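Local coordinates for nucleotidyl transferase AbiEii/AbiGii toxin family protein (Mycobacterium tuberculosis, PDB 6Y56) that acts as the nucleotidyltransferase toxin MenT4 of a toxin-antitoxin system, probably transferring nucleotides to RNA targets such as tRNA acceptor stems, at residues V39-D43 / N44-F48; E77-L80 / E81-L85; L171-Y174 / R175-L179; V247-A250 / A251-A254; E278-R281 / R282-E285. All coordinates share one frame; numbering follows the deposited sequence.

Contact 1: residues V39-D43 / N44-F48; sequences VQFGD and NRLVF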
loop_
_atom_site.group_PDB
_atom_site.type_symbol
_atom_site.label_atom_id
_atom_site.label_comp_id
_atom_site.label_asym_id
_atom_site.label_seq_id
_atom_site.Cartn_x
_atom_site.Cartn_y
_atom_site.Cartn_z
ATOM N N VAL A 39 16.827 -8.936 -7.028
ATOM C CA VAL A 39 16.899 -7.484 -7.156
ATOM C C VAL A 39 17.328 -6.880 -5.826
ATOM O O VAL A 39 16.892 -7.330 -4.760
ATOM C CB VAL A 39 15.526 -6.924 -7.584
ATOM C CG1 VAL A 39 15.534 -5.405 -7.608
ATOM C CG2 VAL A 39 15.133 -7.468 -8.935
ATOM N N GLN A 40 18.160 -5.841 -5.887
ATOM C CA GLN A 40 18.582 -5.147 -4.673
ATOM C C GLN A 40 17.473 -4.206 -4.210
ATOM O O GLN A 40 17.074 -3.303 -4.950
ATOM C CB GLN A 40 19.868 -4.368 -4.942
ATOM C CG GLN A 40 20.407 -3.624 -3.722
ATOM C CD GLN A 40 20.809 -4.563 -2.595
ATOM O OE1 GLN A 40 21.736 -5.360 -2.741
ATOM N NE2 GLN A 40 20.109 -4.479 -1.467
ATOM N N PHE A 41 16.965 -4.418 -3.001
ATOM C CA PHE A 41 16.044 -3.477 -2.380
ATOM C C PHE A 41 16.836 -2.476 -1.546
ATOM O O PHE A 41 18.007 -2.687 -1.233
ATOM C CB PHE A 41 15.068 -4.205 -1.451
ATOM C CG PHE A 41 13.955 -4.945 -2.147
ATOM C CD1 PHE A 41 14.200 -6.144 -2.807
ATOM C CD2 PHE A 41 12.645 -4.473 -2.087
ATOM C CE1 PHE A 41 13.166 -6.836 -3.436
ATOM C CE2 PHE A 41 11.617 -5.150 -2.705
ATOM C CZ PHE A 41 11.876 -6.343 -3.375
ATOM N N GLY A 42 16.200 -1.376 -1.183
ATOM C CA GLY A 42 16.836 -0.451 -0.265
ATOM C C GLY A 42 16.356 0.967 -0.476
ATOM O O GLY A 42 15.731 1.300 -1.482
ATOM N N ASP A 43 16.670 1.808 0.510
ATOM C CA ASP A 43 16.339 3.225 0.462
ATOM C C ASP A 43 16.815 3.841 -0.849
ATOM O O ASP A 43 17.936 3.593 -1.307
ATOM C CB ASP A 43 17.019 3.948 1.634
ATOM C CG ASP A 43 16.416 3.587 2.976
ATOM O OD1 ASP A 43 15.186 3.403 3.050
ATOM O OD2 ASP A 43 17.173 3.489 3.964
ATOM N N ASN A 44 15.948 4.645 -1.457
ATOM C CA ASN A 44 16.232 5.341 -2.710
ATOM C C ASN A 44 16.493 4.390 -3.867
ATOM O O ASN A 44 17.073 4.787 -4.875
ATOM C CB ASN A 44 17.366 6.359 -2.560
ATOM C CG ASN A 44 17.086 7.359 -1.475
ATOM O OD1 ASN A 44 16.102 8.094 -1.538
ATOM N ND2 ASN A 44 17.930 7.377 -0.457
ATOM N N ARG A 45 16.075 3.137 -3.746
ATOM C CA ARG A 45 16.201 2.188 -4.842
ATOM C C ARG A 45 14.900 1.419 -5.053
ATOM O O ARG A 45 14.277 1.520 -6.116
ATOM C CB ARG A 45 17.373 1.229 -4.619
ATOM C CG ARG A 45 17.632 0.392 -5.855
ATOM C CD ARG A 45 18.812 -0.549 -5.737
ATOM N NE ARG A 45 19.296 -0.943 -7.066
ATOM C CZ ARG A 45 18.697 -1.821 -7.872
ATOM N NH1 ARG A 45 17.573 -2.436 -7.515
ATOM N NH2 ARG A 45 19.233 -2.089 -9.056
ATOM N N LEU A 46 14.482 0.646 -4.053
ATOM C CA LEU A 46 13.259 -0.146 -4.170
ATOM C C LEU A 46 12.771 -0.441 -2.758
ATOM O O LEU A 46 13.449 -1.149 -2.003
ATOM C CB LEU A 46 13.541 -1.432 -4.932
ATOM C CG LEU A 46 12.323 -2.291 -5.245
ATOM C CD1 LEU A 46 11.363 -1.589 -6.213
ATOM C CD2 LEU A 46 12.774 -3.637 -5.798
ATOM N N VAL A 47 11.620 0.114 -2.391
ATOM C CA VAL A 47 11.043 -0.074 -1.064
ATOM C C VAL A 47 9.608 -0.554 -1.241
ATOM O O VAL A 47 8.854 0.019 -2.032
ATOM C CB VAL A 47 11.093 1.227 -0.232
ATOM C CG1 VAL A 47 10.420 1.028 1.111
ATOM C CG2 VAL A 47 12.539 1.648 -0.014
ATOM N N PHE A 48 9.231 -1.599 -0.503
ATOM C CA PHE A 48 7.877 -2.145 -0.526
ATOM C C PHE A 48 6.971 -1.250 0.317
ATOM O O PHE A 48 7.311 -0.896 1.449
ATOM C CB PHE A 48 7.985 -3.554 0.066
ATOM C CG PHE A 48 6.731 -4.391 0.005
ATOM C CD1 PHE A 48 5.773 -4.234 -0.987
ATOM C CD2 PHE A 48 6.550 -5.395 0.955
ATOM C CE1 PHE A 48 4.635 -5.042 -1.021
ATOM C CE2 PHE A 48 5.430 -6.205 0.920
ATOM C CZ PHE A 48 4.477 -6.030 -0.064
#
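Gly42 and Leu46 pair across a tight turn as a single antiparallel hydrogen-bonded bridge, and because Arg45 and Leu46 both face Gly42 the pairing is a classic beta bulge. Gly42 N donates to Leu46 O at 2.9 Å, while Gly42 O is gripped twice, at 2.9 Å by Leu46 N in its carbonyl plane and at 2.9 Å by Arg45 N from above that plane. With phi at 152°, any CB here would strike Phe41 O, hence the glycine. On the buried side Leu46, its CG anti to the backbone N (chi1 -174°), lays CD2 over the centre of the Phe41 ring, 3.6 Å above its plane, a CH-pi contact. The same methyl meets Val39 CG1 at 3.7 Å. Phe71 of strand 68-72 touches both Phe41 and Leu46, so the loop after helix 19-38 is pinned to the sheet just where strand 47-49 begins. The extended Arg45 chain runs across Gln40, with Gln40 CB over one guanidinium face and Val39 CG1 near its edge; NH2 is salt-bridged to Glu81. Arg45 NH1 reaches Gln40 O at 2.8 Å on a lone pair in the carbonyl plane, but the N-H angle of 132° makes this a bent bond.

Contact 2: residues E77-L80 / E81-L85; sequences EVVL and EVCEL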
loop_
_atom_site.group_PDB
_atom_site.type_symbol
_atom_site.label_atom_id
_atom_site.label_comp_id
_atom_site.label_asym_id
_atom_site.label_seq_id
_atom_site.Cartn_x
_atom_site.Cartn_y
_atom_site.Cartn_z
ATOM N N GLU A 77 15.101 2.632 -14.580
ATOM C CA GLU A 77 15.847 1.415 -14.878
ATOM C C GLU A 77 15.556 0.315 -13.873
ATOM O O GLU A 77 15.523 -0.864 -14.238
ATOM C CB GLU A 77 17.336 1.706 -14.886
ATOM C CG GLU A 77 17.814 2.087 -16.234
ATOM C CD GLU A 77 19.158 2.729 -16.164
ATOM O OE1 GLU A 77 20.167 2.007 -15.983
ATOM O OE2 GLU A 77 19.199 3.973 -16.246
ATOM N N VAL A 78 15.365 0.684 -12.603
ATOM C CA VAL A 78 15.028 -0.300 -11.580
ATOM C C VAL A 78 13.632 -0.859 -11.822
ATOM O O VAL A 78 13.397 -2.064 -11.701
ATOM C CB VAL A 78 15.166 0.325 -10.180
ATOM C CG1 VAL A 78 14.532 -0.572 -9.127
ATOM C CG2 VAL A 78 16.629 0.587 -9.872
ATOM N N VAL A 79 12.687 0.012 -12.185
ATOM C CA VAL A 79 11.339 -0.432 -12.525
ATOM C C VAL A 79 11.389 -1.462 -13.638
ATOM O O VAL A 79 10.766 -2.524 -13.557
ATOM C CB VAL A 79 10.464 0.775 -12.908
ATOM C CG1 VAL A 79 9.094 0.320 -13.381
ATOM C CG2 VAL A 79 10.341 1.742 -11.732
ATOM N N LEU A 80 12.147 -1.168 -14.696
ATOM C CA LEU A 80 12.201 -2.098 -15.815
ATOM C C LEU A 80 12.832 -3.424 -15.402
ATOM O O LEU A 80 12.357 -4.490 -15.804
ATOM C CB LEU A 80 12.958 -1.476 -16.987
ATOM C CG LEU A 80 12.984 -2.336 -18.261
ATOM C CD1 LEU A 80 11.586 -2.528 -18.815
ATOM C CD2 LEU A 80 13.886 -1.704 -19.306
ATOM N N GLU A 81 13.891 -3.378 -14.592
ATOM C CA GLU A 81 14.517 -4.608 -14.113
ATOM C C GLU A 81 13.502 -5.486 -13.386
ATOM O O GLU A 81 13.394 -6.690 -13.657
ATOM C CB GLU A 81 15.696 -4.248 -13.209
ATOM C CG GLU A 81 16.376 -5.428 -12.530
ATOM C CD GLU A 81 17.364 -4.987 -11.457
ATOM O OE1 GLU A 81 17.439 -3.776 -11.164
ATOM O OE2 GLU A 81 18.066 -5.856 -10.902
ATOM N N VAL A 82 12.714 -4.882 -12.490
ATOM C CA VAL A 82 11.701 -5.629 -11.747
ATOM C C VAL A 82 10.648 -6.194 -12.682
ATOM O O VAL A 82 10.273 -7.364 -12.575
ATOM C CB VAL A 82 11.071 -4.742 -10.664
ATOM C CG1 VAL A 82 9.899 -5.471 -10.003
ATOM C CG2 VAL A 82 12.119 -4.358 -9.645
ATOM N N CYS A 83 10.167 -5.380 -13.625
ATOM C CA CYS A 83 9.092 -5.842 -14.496
ATOM C C CYS A 83 9.562 -6.951 -15.434
ATOM O O CYS A 83 8.824 -7.915 -15.676
ATOM C CB CYS A 83 8.501 -4.659 -15.271
ATOM S SG CYS A 83 7.585 -3.523 -14.192
ATOM N N GLU A 84 10.780 -6.839 -15.974
ATOM C CA GLU A 84 11.306 -7.913 -16.817
ATOM C C GLU A 84 11.461 -9.199 -16.021
ATOM O O GLU A 84 11.235 -10.297 -16.546
ATOM C CB GLU A 84 12.659 -7.521 -17.413
ATOM C CG GLU A 84 12.626 -6.459 -18.501
ATOM C CD GLU A 84 13.975 -6.325 -19.192
ATOM O OE1 GLU A 84 14.670 -7.356 -19.340
ATOM O OE2 GLU A 84 14.356 -5.202 -19.579
ATOM N N LEU A 85 11.827 -9.081 -14.744
ATOM C CA LEU A 85 11.980 -10.259 -13.904
ATOM C C LEU A 85 10.638 -10.915 -13.630
ATOM O O LEU A 85 10.518 -12.144 -13.708
ATOM C CB LEU A 85 12.664 -9.869 -12.602
ATOM C CG LEU A 85 12.874 -11.005 -11.616
ATOM C CD1 LEU A 85 13.760 -12.078 -12.236
ATOM C CD2 LEU A 85 13.490 -10.461 -10.339
#
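Val79 and Cys83 stand one turn apart on the inner face of helix 76-86, joined by a backbone bond of 2.9 Å from Cys83 N to Val79 O. Cys83 SG is anti to the carbonyl carbon (chi1 -69°), which swings the sulfur back over the preceding turn to 4.2 Å from Val79 CG1. Val82 CG2, beside its own backbone N, lies 3.3 Å from Val78 O, the carbonyl that also accepts from Val82 N. Phe128 of strand 125-129 packs against Val79, Val82 and Cys83, and Leu35 of helix 19-38 adds to the cover of Val82, so this side is tightly packed and buried.

The outer side is looser. Glu84 N donates to Leu80 O at 2.8 Å, but the two exposed side chains merely lean together at an angle. Glu84 OE2 comes to 3.4 Å from Leu80 CG and 3.5 Å from Leu80 CD2, a carboxylate oxygen resting on aliphatic carbon without any bond. Glu77 leads outward from the same surface. Valines and a cysteine inward, and glutamates with one exposed leucine outward, make this an amphipathic alpha helix packed on the mixed sheet of a nucleotidyltransferase fold.

Contact 3: residues L171-Y174 / R175-L179; sequences LARY and RRVAL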
loop_
_atom_site.group_PDB
_atom_site.type_symbol
_atom_site.label_atom_id
_atom_site.label_comp_id
_atom_site.label_asym_id
_atom_site.label_seq_id
_atom_site.Cartn_x
_atom_site.Cartn_y
_atom_site.Cartn_z
ATOM N N LEU A 171 -3.585 8.793 4.155
ATOM C CA LEU A 171 -4.365 10.005 4.360
ATOM C C LEU A 171 -4.316 10.921 3.148
ATOM O O LEU A 171 -5.282 11.645 2.866
ATOM C CB LEU A 171 -3.825 10.739 5.585
ATOM C CG LEU A 171 -4.053 10.066 6.934
ATOM C CD1 LEU A 171 -3.184 10.700 8.021
ATOM C CD2 LEU A 171 -5.540 10.121 7.286
ATOM N N ALA A 172 -3.184 10.932 2.444
ATOM C CA ALA A 172 -3.063 11.765 1.255
ATOM C C ALA A 172 -3.999 11.296 0.152
ATOM O O ALA A 172 -4.590 12.114 -0.557
ATOM C CB ALA A 172 -1.611 11.783 0.775
ATOM N N ARG A 173 -4.149 9.994 -0.017
ATOM C CA ARG A 173 -5.114 9.530 -1.008
ATOM C C ARG A 173 -6.546 9.706 -0.520
ATOM O O ARG A 173 -7.424 10.102 -1.298
ATOM C CB ARG A 173 -4.856 8.078 -1.368
ATOM C CG ARG A 173 -5.873 7.575 -2.389
ATOM C CD ARG A 173 -5.311 6.443 -3.215
ATOM N NE ARG A 173 -5.237 5.219 -2.432
ATOM C CZ ARG A 173 -4.567 4.138 -2.809
ATOM N NH1 ARG A 173 -3.896 4.144 -3.955
ATOM N NH2 ARG A 173 -4.560 3.060 -2.038
ATOM N N TYR A 174 -6.794 9.416 0.762
ATOM C CA TYR A 174 -8.123 9.581 1.344
ATOM C C TYR A 174 -8.632 10.998 1.152
ATOM O O TYR A 174 -9.836 11.209 0.956
ATOM C CB TYR A 174 -8.021 9.244 2.830
ATOM C CG TYR A 174 -9.302 8.973 3.575
ATOM C CD1 TYR A 174 -10.000 7.785 3.408
ATOM C CD2 TYR A 174 -9.771 9.880 4.511
ATOM C CE1 TYR A 174 -11.161 7.533 4.134
ATOM C CE2 TYR A 174 -10.916 9.639 5.236
ATOM C CZ TYR A 174 -11.602 8.473 5.042
ATOM O OH TYR A 174 -12.750 8.255 5.778
ATOM N N ARG A 175 -7.728 11.974 1.189
ATOM C CA ARG A 175 -8.088 13.367 1.010
ATOM C C ARG A 175 -8.635 13.634 -0.388
ATOM O O ARG A 175 -9.405 14.588 -0.584
ATOM C CB ARG A 175 -6.830 14.182 1.283
ATOM C CG ARG A 175 -6.950 15.622 1.051
ATOM C CD ARG A 175 -6.532 16.025 -0.347
ATOM N NE ARG A 175 -7.073 17.342 -0.520
ATOM C CZ ARG A 175 -6.806 18.157 -1.521
ATOM N NH1 ARG A 175 -7.368 19.352 -1.529
ATOM N NH2 ARG A 175 -5.971 17.796 -2.493
ATOM N N ARG A 176 -8.218 12.839 -1.368
ATOM C CA ARG A 176 -8.601 13.043 -2.761
ATOM C C ARG A 176 -9.786 12.188 -3.177
ATOM O O ARG A 176 -10.670 12.673 -3.895
ATOM C CB ARG A 176 -7.418 12.746 -3.687
ATOM C CG ARG A 176 -7.808 12.692 -5.164
ATOM C CD ARG A 176 -6.611 12.503 -6.070
ATOM N NE ARG A 176 -6.031 11.172 -5.910
ATOM C CZ ARG A 176 -6.463 10.082 -6.536
ATOM N NH1 ARG A 176 -7.486 10.146 -7.388
ATOM N NH2 ARG A 176 -5.862 8.917 -6.311
ATOM N N VAL A 177 -9.818 10.927 -2.753
ATOM C CA VAL A 177 -10.867 9.994 -3.146
ATOM C C VAL A 177 -11.097 9.012 -2.005
ATOM O O VAL A 177 -10.153 8.565 -1.350
ATOM C CB VAL A 177 -10.500 9.279 -4.465
ATOM C CG1 VAL A 177 -9.225 8.462 -4.301
ATOM C CG2 VAL A 177 -11.641 8.403 -4.927
ATOM N N ALA A 178 -12.362 8.668 -1.776
ATOM C CA ALA A 178 -12.757 7.820 -0.655
ATOM C C ALA A 178 -12.820 6.370 -1.124
ATOM O O ALA A 178 -13.709 5.999 -1.897
ATOM C CB ALA A 178 -14.108 8.280 -0.112
ATOM N N LEU A 179 -11.871 5.550 -0.663
ATOM C CA LEU A 179 -11.786 4.144 -1.038
ATOM C C LEU A 179 -11.963 3.278 0.202
ATOM O O LEU A 179 -11.293 3.497 1.214
ATOM C CB LEU A 179 -10.428 3.832 -1.684
ATOM C CG LEU A 179 -9.966 4.699 -2.856
ATOM C CD1 LEU A 179 -8.599 4.236 -3.378
ATOM C CD2 LEU A 179 -11.010 4.710 -3.979
#
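Anti at chi1 but bent at chi3 (74°), the Arg173 chain brings NE to 3.6 Å from Leu179 CD1, and Leu179, with CG beside its backbone N (chi1 -53°), sets that methyl over one face of the Arg173 guanidinium. The two side chains cross at about a right angle. Val177 holds CG1 between its backbone N and carbonyl carbon (chi1 62°), a crowded position that places the methyl 4.0 Å from Arg173 CG; here the two chains lie side by side and point the same way. The same methyl lies over one face of the Arg176 guanidinium, offset toward its rim.

Backbone bonds fix the turn beneath. Arg173 O is held twice, head-on by Val177 N at 2.9 Å and from well above the carbonyl plane by Arg176 N at 2.9 Å. Tyr174 CA adds a CA-H...O contact to Val177 O at 3.5 Å. The like charges of Arg173 NE and Arg176 NH2 stay 5.4 Å apart, and the salt bridge from Arg173 to Asp182 probably eases their proximity.

Other side chains anchor the segment in the helical part of the chain. Arg175 reaches Asp225 and Thr218, while the Tyr174 ring makes a cation-pi contact with Arg230. The chain leaves helix 163-174 here and leads into helix 180-189, with Tyr174 packed on Leu183 and Leu186 of that helix and Ala172 against helix 196-212.

Contact 4: residues V247-A250 / A251-A254; sequences VAMA and AWEA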
loop_
_atom_site.group_PDB
_atom_site.type_symbol
_atom_site.label_atom_id
_atom_site.label_comp_id
_atom_site.label_asym_id
_atom_site.label_seq_id
_atom_site.Cartn_x
_atom_site.Cartn_y
_atom_site.Cartn_z
ATOM N N VAL A 247 -17.539 -6.433 6.892
ATOM C CA VAL A 247 -17.415 -5.066 6.405
ATOM C C VAL A 247 -18.253 -4.186 7.321
ATOM O O VAL A 247 -19.459 -4.409 7.477
ATOM C CB VAL A 247 -17.871 -4.950 4.945
ATOM C CG1 VAL A 247 -17.730 -3.518 4.456
ATOM C CG2 VAL A 247 -17.055 -5.885 4.070
ATOM N N ALA A 248 -17.609 -3.211 7.962
ATOM C CA ALA A 248 -18.251 -2.355 8.956
ATOM C C ALA A 248 -17.945 -0.901 8.598
ATOM O O ALA A 248 -17.242 -0.201 9.332
ATOM C CB ALA A 248 -17.777 -2.706 10.361
ATOM N N MET A 249 -18.477 -0.457 7.457
ATOM C CA MET A 249 -18.106 0.847 6.910
ATOM C C MET A 249 -18.371 1.977 7.901
ATOM O O MET A 249 -17.529 2.868 8.075
ATOM C CB MET A 249 -18.852 1.086 5.602
ATOM C CG MET A 249 -18.513 0.070 4.535
ATOM S SD MET A 249 -16.855 0.365 3.937
ATOM C CE MET A 249 -17.162 1.808 2.928
ATOM N N ALA A 250 -19.530 1.955 8.566
ATOM C CA ALA A 250 -19.873 3.037 9.484
ATOM C C ALA A 250 -18.985 3.030 10.722
ATOM O O ALA A 250 -18.550 4.091 11.184
ATOM C CB ALA A 250 -21.352 2.957 9.864
ATOM N N ALA A 251 -18.701 1.850 11.275
ATOM C CA ALA A 251 -17.807 1.778 12.426
ATOM C C ALA A 251 -16.408 2.268 12.070
ATOM O O ALA A 251 -15.792 3.026 12.832
ATOM C CB ALA A 251 -17.763 0.351 12.969
ATOM N N TRP A 252 -15.889 1.851 10.911
ATOM C CA TRP A 252 -14.563 2.295 10.491
ATOM C C TRP A 252 -14.529 3.801 10.259
ATOM O O TRP A 252 -13.589 4.481 10.688
ATOM C CB TRP A 252 -14.152 1.568 9.211
ATOM C CG TRP A 252 -14.109 0.074 9.301
ATOM C CD1 TRP A 252 -14.034 -0.690 10.426
ATOM C CD2 TRP A 252 -14.159 -0.834 8.199
ATOM N NE1 TRP A 252 -14.027 -2.023 10.090
ATOM C CE2 TRP A 252 -14.114 -2.137 8.727
ATOM C CE3 TRP A 252 -14.256 -0.667 6.816
ATOM C CZ2 TRP A 252 -14.138 -3.271 7.915
ATOM C CZ3 TRP A 252 -14.275 -1.790 6.010
ATOM C CH2 TRP A 252 -14.231 -3.072 6.566
ATOM N N GLU A 253 -15.527 4.337 9.549
ATOM C CA GLU A 253 -15.558 5.769 9.274
ATOM C C GLU A 253 -15.558 6.570 10.567
ATOM O O GLU A 253 -14.847 7.575 10.683
ATOM C CB GLU A 253 -16.789 6.115 8.435
ATOM C CG GLU A 253 -16.786 7.531 7.864
ATOM C CD GLU A 253 -17.309 8.582 8.846
ATOM O OE1 GLU A 253 -17.035 9.779 8.628
ATOM O OE2 GLU A 253 -17.981 8.211 9.829
ATOM N N ALA A 254 -16.347 6.134 11.550
ATOM C CA ALA A 254 -16.425 6.856 12.814
ATOM C C ALA A 254 -15.104 6.803 13.566
ATOM O O ALA A 254 -14.649 7.827 14.089
ATOM C CB ALA A 254 -17.560 6.297 13.672
HETATM O O HOH W 1 -19.843 6.265 10.663
#
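The carbonyl oxygen of Ala248 sits over one face of the Trp252 indole, 3.1 Å above its plane and offset toward the rim, while the same atom serves as acceptor in the first turn of helix 249-259. Trp252 N donates to Ala248 O at 2.9 Å and nearly straight. The indole reaches this place because CG lies beside the backbone N (chi1 -59°) and a small chi2 of -19° turns the ring back across the chain that enters the helix.

Further groups of the entering chain line the ring. Ala248 CB, on the same side as its carbonyl oxygen, lies 4.1 Å from the centroid of the five-membered ring of Trp252 in a CH-pi contact. Farther along, Val247 CA approaches Trp252 CH2 at 3.8 Å, obliquely to the ring. Met249, bent at both chi2 and chi3, folds SD to 3.9 Å from Trp252 CZ3, a Met-aromatic contact made from an oblique direction. Tyr184 of helix 180-189 packs edge-to-face with Trp252, and Leu183 of that helix touches both Met249 and Trp252.

On another side of the turn the chemistry is polar. A water donates to Ala250 O at 2.6 Å and to Glu253 OE2 at 2.8 Å, while Glu253 OE1 is salt-bridged to Arg257 and accepts from the backbone N of Arg230. The oxygen of Ala248 would be expected to gain little from the electron-rich indole face, so its hydrogen bond to Trp252 N and the apolar contacts around the ring probably compensate.

Contact 5: residues E278-R281 / R282-E285; sequences ERHR and REVE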
loop_
_atom_site.group_PDB
_atom_site.type_symbol
_atom_site.label_atom_id
_atom_site.label_comp_id
_atom_site.label_asym_id
_atom_site.label_seq_id
_atom_site.Cartn_x
_atom_site.Cartn_y
_atom_site.Cartn_z
ATOM N N GLU A 278 3.252 26.463 -5.842
ATOM C CA GLU A 278 4.608 26.214 -6.319
ATOM C C GLU A 278 5.638 27.101 -5.629
ATOM O O GLU A 278 6.794 26.696 -5.465
ATOM C CB GLU A 278 4.644 26.420 -7.837
ATOM C CG GLU A 278 6.023 26.650 -8.424
ATOM C CD GLU A 278 6.831 25.376 -8.484
ATOM O OE1 GLU A 278 6.219 24.302 -8.673
ATOM O OE2 GLU A 278 8.071 25.443 -8.322
ATOM N N ARG A 279 5.242 28.298 -5.194
ATOM C CA ARG A 279 6.206 29.219 -4.605
ATOM C C ARG A 279 6.819 28.684 -3.319
ATOM O O ARG A 279 7.864 29.187 -2.894
ATOM C CB ARG A 279 5.577 30.586 -4.340
ATOM C CG ARG A 279 4.484 30.585 -3.286
ATOM C CD ARG A 279 3.759 31.923 -3.265
ATOM N NE ARG A 279 3.627 32.450 -1.910
ATOM C CZ ARG A 279 2.517 32.362 -1.182
ATOM N NH1 ARG A 279 1.441 31.775 -1.688
ATOM N NH2 ARG A 279 2.482 32.863 0.048
ATOM N N HIS A 280 6.202 27.685 -2.693
ATOM C CA HIS A 280 6.719 27.113 -1.460
ATOM C C HIS A 280 7.608 25.899 -1.683
ATOM O O HIS A 280 7.961 25.231 -0.704
ATOM C CB HIS A 280 5.575 26.778 -0.493
ATOM C CG HIS A 280 4.752 27.963 -0.100
ATOM N ND1 HIS A 280 3.379 27.980 -0.208
ATOM C CD2 HIS A 280 5.107 29.173 0.394
ATOM C CE1 HIS A 280 2.920 29.149 0.206
ATOM N NE2 HIS A 280 3.949 29.890 0.578
ATOM N N ARG A 281 8.012 25.621 -2.930
ATOM C CA ARG A 281 8.754 24.396 -3.222
ATOM C C ARG A 281 10.004 24.265 -2.360
ATOM O O ARG A 281 10.281 23.191 -1.820
ATOM C CB ARG A 281 9.136 24.325 -4.696
ATOM C CG ARG A 281 9.917 23.056 -5.019
ATOM C CD ARG A 281 10.168 22.884 -6.511
ATOM N NE ARG A 281 8.936 22.917 -7.292
ATOM C CZ ARG A 281 8.180 21.857 -7.544
ATOM N NH1 ARG A 281 8.518 20.667 -7.075
ATOM N NH2 ARG A 281 7.075 21.992 -8.271
ATOM N N ARG A 282 10.783 25.342 -2.241
ATOM C CA ARG A 282 12.017 25.275 -1.460
ATOM C C ARG A 282 11.736 25.002 0.014
ATOM O O ARG A 282 12.458 24.233 0.658
ATOM C CB ARG A 282 12.814 26.568 -1.631
ATOM C CG ARG A 282 14.151 26.574 -0.906
ATOM C CD ARG A 282 15.079 25.506 -1.450
ATOM N NE ARG A 282 15.141 24.337 -0.580
ATOM C CZ ARG A 282 15.733 23.194 -0.908
ATOM N NH1 ARG A 282 16.315 23.065 -2.094
ATOM N NH2 ARG A 282 15.747 22.177 -0.052
ATOM N N GLU A 283 10.693 25.623 0.564
ATOM C CA GLU A 283 10.324 25.352 1.953
ATOM C C GLU A 283 9.914 23.896 2.137
ATOM O O GLU A 283 10.262 23.265 3.144
ATOM C CB GLU A 283 9.178 26.265 2.379
ATOM C CG GLU A 283 9.513 27.746 2.290
ATOM C CD GLU A 283 8.370 28.644 2.711
ATOM O OE1 GLU A 283 7.352 28.145 3.227
ATOM O OE2 GLU A 283 8.499 29.875 2.529
ATOM N N VAL A 284 9.169 23.350 1.174
ATOM C CA VAL A 284 8.735 21.959 1.247
ATOM C C VAL A 284 9.929 21.019 1.117
ATOM O O VAL A 284 10.044 20.035 1.860
ATOM C CB VAL A 284 7.642 21.707 0.188
ATOM C CG1 VAL A 284 7.379 20.216 -0.004
ATOM C CG2 VAL A 284 6.352 22.442 0.569
ATOM N N GLU A 285 10.843 21.310 0.185
ATOM C CA GLU A 285 12.061 20.513 0.071
ATOM C C GLU A 285 12.853 20.539 1.371
ATOM O O GLU A 285 13.362 19.503 1.816
ATOM C CB GLU A 285 12.917 21.037 -1.079
ATOM C CG GLU A 285 12.280 20.848 -2.444
ATOM C CD GLU A 285 13.096 21.454 -3.572
ATOM O OE1 GLU A 285 14.001 22.275 -3.295
ATOM O OE2 GLU A 285 12.830 21.108 -4.739
HETATM O O HOH W 2 9.826 28.125 -1.010
HETATM O O HOH W 3 10.634 19.596 -5.125
#
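His280 and Val284 are joined by one of two backbone hydrogen bonds that open helix 281-292: Val284 N donates to His280 O at 2.9 Å, and Glu285 N donates to Arg281 O at 2.8 Å. One water extends this pattern, donating to Arg279 O and accepting from Glu283 N at 3.1 Å, and so bridges the preceding 3-10 turn to the helix.

Charged groups form a second layer. Arg281 NE points straight at Glu278 OE2, at 2.9 Å, with the oxygen in the guanidinium plane and met on its syn side; Asp213 provides a second carboxylate for the Arg281 guanidinium. From the other end of that group, another water accepts from Arg281 NH1 and donates to Glu285 OE2 at 2.7 Å, linking charges that do not touch directly. Arg282 NH1 lies 2.7 Å from Glu285 OE1, but the oxygen is well out of the guanidinium plane, so the attraction is purely electrostatic.

Van der Waals contacts fill in between. Glu285, its CG beside the backbone N (chi1 -66°), rests OE2 against Arg281 CG at 3.5 Å. Glu283 OE1 passes 3.8 Å from His280 CD2 on its way to Arg272 and Trp273 of helix 268-273. Val284 packs on Trp273 and on Leu205 of helix 196-212. Direct and water-mediated links one turn apart characterise this as the hydrated first turn of the C-terminal alpha helix.

Contacts 1 and 2 belong together: their centres are 12 Å apart, and helix 76-86 lies directly against the bulged loop 39-48, with Val39 CG2 on Leu85 CD2. Both combine a buried apolar face directed at the mixed sheet with an exposed polar one. Contacts 3 and 4 lie in the helical part, their centres about 16 Å apart, and share helix 180-189 and Arg230 as neighbours; aromatic, arginine and carbonyl chemistry dominates there. Contact 5 is the most peripheral, about 27 Å from the centre of the chain, and the richest in salt bridges and water links. Helix 196-212 borders both contacts 3 and 5.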